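Local coordinates for Rik1-associated factor 1 (PDB 4O9D), which serves in the fission yeast Clr4 methyltransferase complex, which helps establish heterochromatin by methylating histone H3, and folds here as a WD-repeat beta-propeller, at residues H134-C148 / G180-L192. Numbering follows the deposited sequence.
Sequences HKLALSDDDLLAVAC and GYSASLIEFSNFL
Phe188 and Ile186 of strand 182-189 reach across to the hairpin of strands 133-138 and 144-148, joining the innermost strand of one beta-propeller blade to the two inner strands of the blade before it. The Phe188 ring enters near the turn of the hairpin. Ser139 CB sits 3.7 Å from the centroid of the Phe188 ring, only 3° off the normal, a CH-pi contact over one face, while the backbone of Ala137 and Leu138 meets the ring edge in its plane. Ala145 CB lies 3.6 Å from Phe188 CE2, and Leu143 CD2 meets Phe188 CE1 at 4.1 Å, the two side chains crossing at about a right angle. Leu155 and Val199 also touch the phenylalanine. Since the ring fills the space against Ser139, Leu143 and Ala145, replacing Phe188 by alanine is likely to open a gap between the blades there. Ser139 OG is turned to the hairpin itself, accepting a bond from the Leu143 backbone N at 3.0 Å.

Ile186 spreads its two branches over both hairpin strands. Ile186 CD1, carried on a CG1 that points away from its backbone N (chi1 -151°), comes within 3.8 Å of Ala145 CB; Ile186 CG2 packs 3.7 Å from Ala137 CB. The methyls of Ala137, Ala145 and Ala147 form a surface on which Ile186 and Phe188 lie, with Ala147 CB against Ile186 CB. Beside this apolar layer, a water that receives a bond from Lys135 NZ lies 2.7 Å from Ile186 O and near Leu136 O, linking the two segments; Lys135 also forms a salt bridge with Asp94.

At the other end the blades are joined by polar bonds. The Ala183 backbone N donates to Cys148 O, and His134 ND1 donates to Ser184 OG, which also bonds Asp204; this hydroxyl lies 3.0 Å from ND1 and 30° out of the imidazole plane.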
loop_
_atom_site.group_PDB
_atom_site.type_symbol
_atom_site.label_atom_id
_atom_site.label_comp_id
_atom_site.label_asym_id
_atom_site.label_seq_id
_atom_site.Cartn_x
_atom_site.Cartn_y
_atom_site.Cartn_z
ATOM N N HIS A 134 0.262 -11.136 1.217
ATOM C CA HIS A 134 1.116 -9.918 1.130
ATOM C C HIS A 134 0.457 -8.648 0.551
ATOM O O HIS A 134 0.869 -7.539 0.887
ATOM C CB HIS A 134 2.383 -10.216 0.295
ATOM C CG HIS A 134 3.455 -10.946 1.049
ATOM N ND1 HIS A 134 4.506 -11.584 0.422
ATOM C CD2 HIS A 134 3.646 -11.130 2.379
ATOM C CE1 HIS A 134 5.311 -12.103 1.334
ATOM N NE2 HIS A 134 4.806 -11.851 2.528
ATOM N N LYS A 135 -0.503 -8.787 -0.365
ATOM C CA LYS A 135 -1.136 -7.598 -0.985
ATOM C C LYS A 135 -2.545 -7.867 -1.479
ATOM O O LYS A 135 -2.885 -9.002 -1.834
ATOM C CB LYS A 135 -0.329 -7.082 -2.181
ATOM C CG LYS A 135 -0.456 -5.560 -2.407
ATOM C CD LYS A 135 0.353 -4.751 -1.404
ATOM C CE LYS A 135 0.214 -3.239 -1.676
ATOM N NZ LYS A 135 -1.223 -2.793 -1.672
ATOM N N LEU A 136 -3.363 -6.818 -1.502
ATOM C CA LEU A 136 -4.696 -6.882 -2.104
ATOM C C LEU A 136 -4.884 -5.800 -3.147
ATOM O O LEU A 136 -4.338 -4.721 -3.012
ATOM C CB LEU A 136 -5.783 -6.665 -1.041
ATOM C CG LEU A 136 -5.876 -7.711 0.059
ATOM C CD1 LEU A 136 -6.929 -7.272 1.102
ATOM C CD2 LEU A 136 -6.206 -9.072 -0.552
ATOM N N ALA A 137 -5.678 -6.099 -4.168
ATOM C CA ALA A 137 -6.108 -5.115 -5.151
ATOM C C ALA A 137 -7.573 -5.375 -5.416
ATOM O O ALA A 137 -8.037 -6.519 -5.230
ATOM C CB ALA A 137 -5.333 -5.259 -6.440
ATOM N N LEU A 138 -8.267 -4.334 -5.892
ATOM C CA LEU A 138 -9.717 -4.368 -6.134
ATOM C C LEU A 138 -10.071 -3.753 -7.498
ATOM O O LEU A 138 -9.640 -2.632 -7.833
ATOM C CB LEU A 138 -10.425 -3.610 -5.003
ATOM C CG LEU A 138 -11.930 -3.792 -4.825
ATOM C CD1 LEU A 138 -12.285 -5.248 -4.575
ATOM C CD2 LEU A 138 -12.428 -2.931 -3.659
ATOM N N SER A 139 -10.850 -4.471 -8.295
ATOM C CA SER A 139 -11.184 -3.992 -9.639
ATOM C C SER A 139 -12.335 -3.010 -9.580
ATOM O O SER A 139 -12.967 -2.851 -8.533
ATOM C CB SER A 139 -11.582 -5.163 -10.540
ATOM O OG SER A 139 -12.930 -5.537 -10.300
ATOM N N ASP A 140 -12.634 -2.386 -10.711
ATOM C CA ASP A 140 -13.764 -1.464 -10.795
ATOM C C ASP A 140 -15.066 -2.171 -10.442
ATOM O O ASP A 140 -15.996 -1.528 -9.963
ATOM C CB ASP A 140 -13.900 -0.869 -12.198
ATOM C CG ASP A 140 -12.765 0.078 -12.550
ATOM O OD1 ASP A 140 -12.044 0.542 -11.625
ATOM O OD2 ASP A 140 -12.619 0.363 -13.760
ATOM N N ASP A 141 -15.133 -3.482 -10.687
ATOM C CA ASP A 141 -16.346 -4.255 -10.377
ATOM C C ASP A 141 -16.214 -5.077 -9.096
ATOM O O ASP A 141 -16.859 -6.123 -8.962
ATOM C CB ASP A 141 -16.716 -5.195 -11.540
ATOM C CG ASP A 141 -17.250 -4.444 -12.754
ATOM O OD1 ASP A 141 -17.608 -3.255 -12.607
ATOM O OD2 ASP A 141 -17.320 -5.040 -13.857
ATOM N N ASP A 142 -15.376 -4.609 -8.171
ATOM C CA ASP A 142 -15.222 -5.217 -6.846
ATOM C C ASP A 142 -14.640 -6.651 -6.845
ATOM O O ASP A 142 -14.809 -7.375 -5.863
ATOM C CB ASP A 142 -16.559 -5.200 -6.063
ATOM C CG ASP A 142 -16.345 -5.178 -4.530
ATOM O OD1 ASP A 142 -15.572 -4.302 -4.068
ATOM O OD2 ASP A 142 -16.926 -6.023 -3.785
ATOM N N LEU A 143 -13.965 -7.056 -7.920
ATOM C CA LEU A 143 -13.211 -8.311 -7.926
ATOM C C LEU A 143 -11.959 -8.100 -7.090
ATOM O O LEU A 143 -11.257 -7.085 -7.245
ATOM C CB LEU A 143 -12.828 -8.713 -9.353
ATOM C CG LEU A 143 -12.268 -10.120 -9.604
ATOM C CD1 LEU A 143 -13.283 -11.250 -9.216
ATOM C CD2 LEU A 143 -11.842 -10.242 -11.082
ATOM N N LEU A 144 -11.674 -9.039 -6.198
ATOM C CA LEU A 144 -10.543 -8.877 -5.280
ATOM C C LEU A 144 -9.322 -9.726 -5.698
ATOM O O LEU A 144 -9.431 -10.949 -5.828
ATOM C CB LEU A 144 -10.988 -9.228 -3.866
ATOM C CG LEU A 144 -9.940 -9.086 -2.760
ATOM C CD1 LEU A 144 -9.635 -7.650 -2.524
ATOM C CD2 LEU A 144 -10.428 -9.757 -1.467
ATOM N N ALA A 145 -8.178 -9.083 -5.945
ATOM C CA ALA A 145 -6.971 -9.834 -6.275
ATOM C C ALA A 145 -6.112 -9.981 -5.039
ATOM O O ALA A 145 -5.995 -9.058 -4.218
ATOM C CB ALA A 145 -6.199 -9.185 -7.435
ATOM N N VAL A 146 -5.532 -11.161 -4.887
ATOM C CA VAL A 146 -4.801 -11.497 -3.699
ATOM C C VAL A 146 -3.396 -11.947 -4.086
ATOM O O VAL A 146 -3.258 -12.812 -4.944
ATOM C CB VAL A 146 -5.505 -12.626 -2.983
ATOM C CG1 VAL A 146 -4.837 -12.908 -1.667
ATOM C CG2 VAL A 146 -6.979 -12.239 -2.783
ATOM N N ALA A 147 -2.360 -11.372 -3.463
ATOM C CA ALA A 147 -0.998 -11.840 -3.705
ATOM C C ALA A 147 -0.479 -12.573 -2.473
ATOM O O ALA A 147 -0.426 -12.023 -1.374
ATOM C CB ALA A 147 -0.061 -10.676 -4.114
ATOM N N CYS A 148 -0.079 -13.827 -2.670
ATOM C CA CYS A 148 0.273 -14.695 -1.551
ATOM C C CYS A 148 1.754 -15.069 -1.572
ATOM O O CYS A 148 2.359 -15.228 -2.638
ATOM C CB CYS A 148 -0.603 -15.962 -1.579
ATOM S SG CYS A 148 -0.197 -17.148 -0.269
ATOM N N GLY A 180 10.578 -20.811 -6.629
ATOM C CA GLY A 180 10.242 -20.534 -5.241
ATOM C C GLY A 180 9.969 -19.062 -4.917
ATOM O O GLY A 180 10.116 -18.665 -3.765
ATOM N N TYR A 181 9.557 -18.274 -5.915
ATOM C CA TYR A 181 9.233 -16.864 -5.714
ATOM C C TYR A 181 7.959 -16.635 -4.900
ATOM O O TYR A 181 7.061 -17.477 -4.867
ATOM C CB TYR A 181 9.088 -16.135 -7.058
ATOM C CG TYR A 181 10.380 -15.971 -7.845
ATOM C CD1 TYR A 181 11.620 -16.234 -7.271
ATOM C CD2 TYR A 181 10.350 -15.564 -9.167
ATOM C CE1 TYR A 181 12.800 -16.069 -8.001
ATOM C CE2 TYR A 181 11.511 -15.419 -9.901
ATOM C CZ TYR A 181 12.732 -15.669 -9.308
ATOM O OH TYR A 181 13.889 -15.522 -10.045
ATOM N N SER A 182 7.888 -15.485 -4.248
ATOM C CA SER A 182 6.674 -15.094 -3.526
ATOM C C SER A 182 5.957 -14.048 -4.352
ATOM O O SER A 182 6.609 -13.224 -4.985
ATOM C CB SER A 182 7.018 -14.549 -2.153
ATOM O OG SER A 182 7.471 -15.604 -1.302
ATOM N N ALA A 183 4.627 -14.111 -4.396
ATOM C CA ALA A 183 3.851 -13.060 -5.028
ATOM C C ALA A 183 3.618 -12.010 -3.955
ATOM O O ALA A 183 2.948 -12.279 -2.938
ATOM C CB ALA A 183 2.540 -13.584 -5.548
ATOM N N SER A 184 4.166 -10.817 -4.168
ATOM C CA SER A 184 4.116 -9.786 -3.133
ATOM C C SER A 184 3.495 -8.438 -3.543
ATOM O O SER A 184 3.302 -7.583 -2.679
ATOM C CB SER A 184 5.532 -9.536 -2.591
ATOM O OG SER A 184 6.045 -10.709 -1.966
ATOM N N LEU A 185 3.218 -8.235 -4.832
ATOM C CA LEU A 185 2.594 -6.991 -5.313
ATOM C C LEU A 185 1.492 -7.343 -6.276
ATOM O O LEU A 185 1.631 -8.307 -7.026
ATOM C CB LEU A 185 3.620 -6.121 -6.055
ATOM C CG LEU A 185 4.872 -5.886 -5.203
ATOM C CD1 LEU A 185 6.028 -5.367 -6.078
ATOM C CD2 LEU A 185 4.532 -4.950 -4.090
ATOM N N ILE A 186 0.435 -6.544 -6.336
ATOM C CA ILE A 186 -0.660 -6.877 -7.260
ATOM C C ILE A 186 -1.500 -5.650 -7.575
ATOM O O ILE A 186 -1.790 -4.841 -6.682
ATOM C CB ILE A 186 -1.507 -8.058 -6.680
ATOM C CG1 ILE A 186 -2.164 -8.901 -7.791
ATOM C CG2 ILE A 186 -2.574 -7.556 -5.646
ATOM C CD1 ILE A 186 -2.586 -10.316 -7.312
ATOM N N GLU A 187 -1.853 -5.481 -8.851
ATOM C CA GLU A 187 -2.707 -4.367 -9.284
ATOM C C GLU A 187 -3.565 -4.779 -10.491
ATOM O O GLU A 187 -3.124 -5.542 -11.356
ATOM C CB GLU A 187 -1.866 -3.133 -9.710
ATOM C CG GLU A 187 -0.851 -2.616 -8.695
ATOM C CD GLU A 187 -1.454 -1.722 -7.595
ATOM O OE1 GLU A 187 -0.852 -1.669 -6.482
ATOM O OE2 GLU A 187 -2.507 -1.079 -7.847
ATOM N N PHE A 188 -4.784 -4.263 -10.570
ATOM C CA PHE A 188 -5.549 -4.375 -11.798
ATOM C C PHE A 188 -5.183 -3.297 -12.804
ATOM O O PHE A 188 -4.747 -2.214 -12.420
ATOM C CB PHE A 188 -7.037 -4.255 -11.484
ATOM C CG PHE A 188 -7.636 -5.495 -10.865
ATOM C CD1 PHE A 188 -8.006 -6.572 -11.662
ATOM C CD2 PHE A 188 -7.837 -5.580 -9.492
ATOM C CE1 PHE A 188 -8.584 -7.744 -11.086
ATOM C CE2 PHE A 188 -8.408 -6.734 -8.921
ATOM C CZ PHE A 188 -8.784 -7.805 -9.736
ATOM N N SER A 189 -5.423 -3.566 -14.085
ATOM C CA SER A 189 -5.148 -2.578 -15.120
ATOM C C SER A 189 -6.150 -2.704 -16.272
ATOM O O SER A 189 -6.390 -3.817 -16.758
ATOM C CB SER A 189 -3.714 -2.775 -15.627
ATOM O OG SER A 189 -3.387 -1.870 -16.665
ATOM N N ASN A 190 -6.731 -1.583 -16.705
ATOM C CA ASN A 190 -7.650 -1.594 -17.862
ATOM C C ASN A 190 -7.678 -0.292 -18.676
ATOM O O ASN A 190 -8.613 -0.056 -19.451
ATOM C CB ASN A 190 -9.095 -1.983 -17.475
ATOM C CG ASN A 190 -9.768 -0.978 -16.541
ATOM O OD1 ASN A 190 -9.369 0.192 -16.438
ATOM N ND2 ASN A 190 -10.818 -1.436 -15.862
ATOM N N PHE A 191 -6.662 0.540 -18.522
ATOM C CA PHE A 191 -6.510 1.708 -19.398
ATOM C C PHE A 191 -7.771 2.578 -19.311
ATOM O O PHE A 191 -8.399 2.918 -20.320
ATOM C CB PHE A 191 -6.210 1.241 -20.832
ATOM C CG PHE A 191 -5.866 2.348 -21.796
ATOM C CD1 PHE A 191 -5.076 3.415 -21.409
ATOM C CD2 PHE A 191 -6.333 2.304 -23.115
ATOM C CE1 PHE A 191 -4.756 4.445 -22.313
ATOM C CE2 PHE A 191 -6.015 3.323 -24.029
ATOM C CZ PHE A 191 -5.224 4.386 -23.623
ATOM N N LEU A 192 -8.121 2.904 -18.062
ATOM C CA LEU A 192 -9.281 3.720 -17.712
ATOM C C LEU A 192 -10.558 3.187 -18.336
ATOM O O LEU A 192 -11.347 3.950 -18.884
ATOM C CB LEU A 192 -9.072 5.197 -18.100
ATOM C CG LEU A 192 -9.884 6.229 -17.296
ATOM C CD1 LEU A 192 -9.551 6.135 -15.805
ATOM C CD2 LEU A 192 -9.631 7.664 -17.782
HETATM O O HOH W 1 -2.436 -3.231 -4.558
#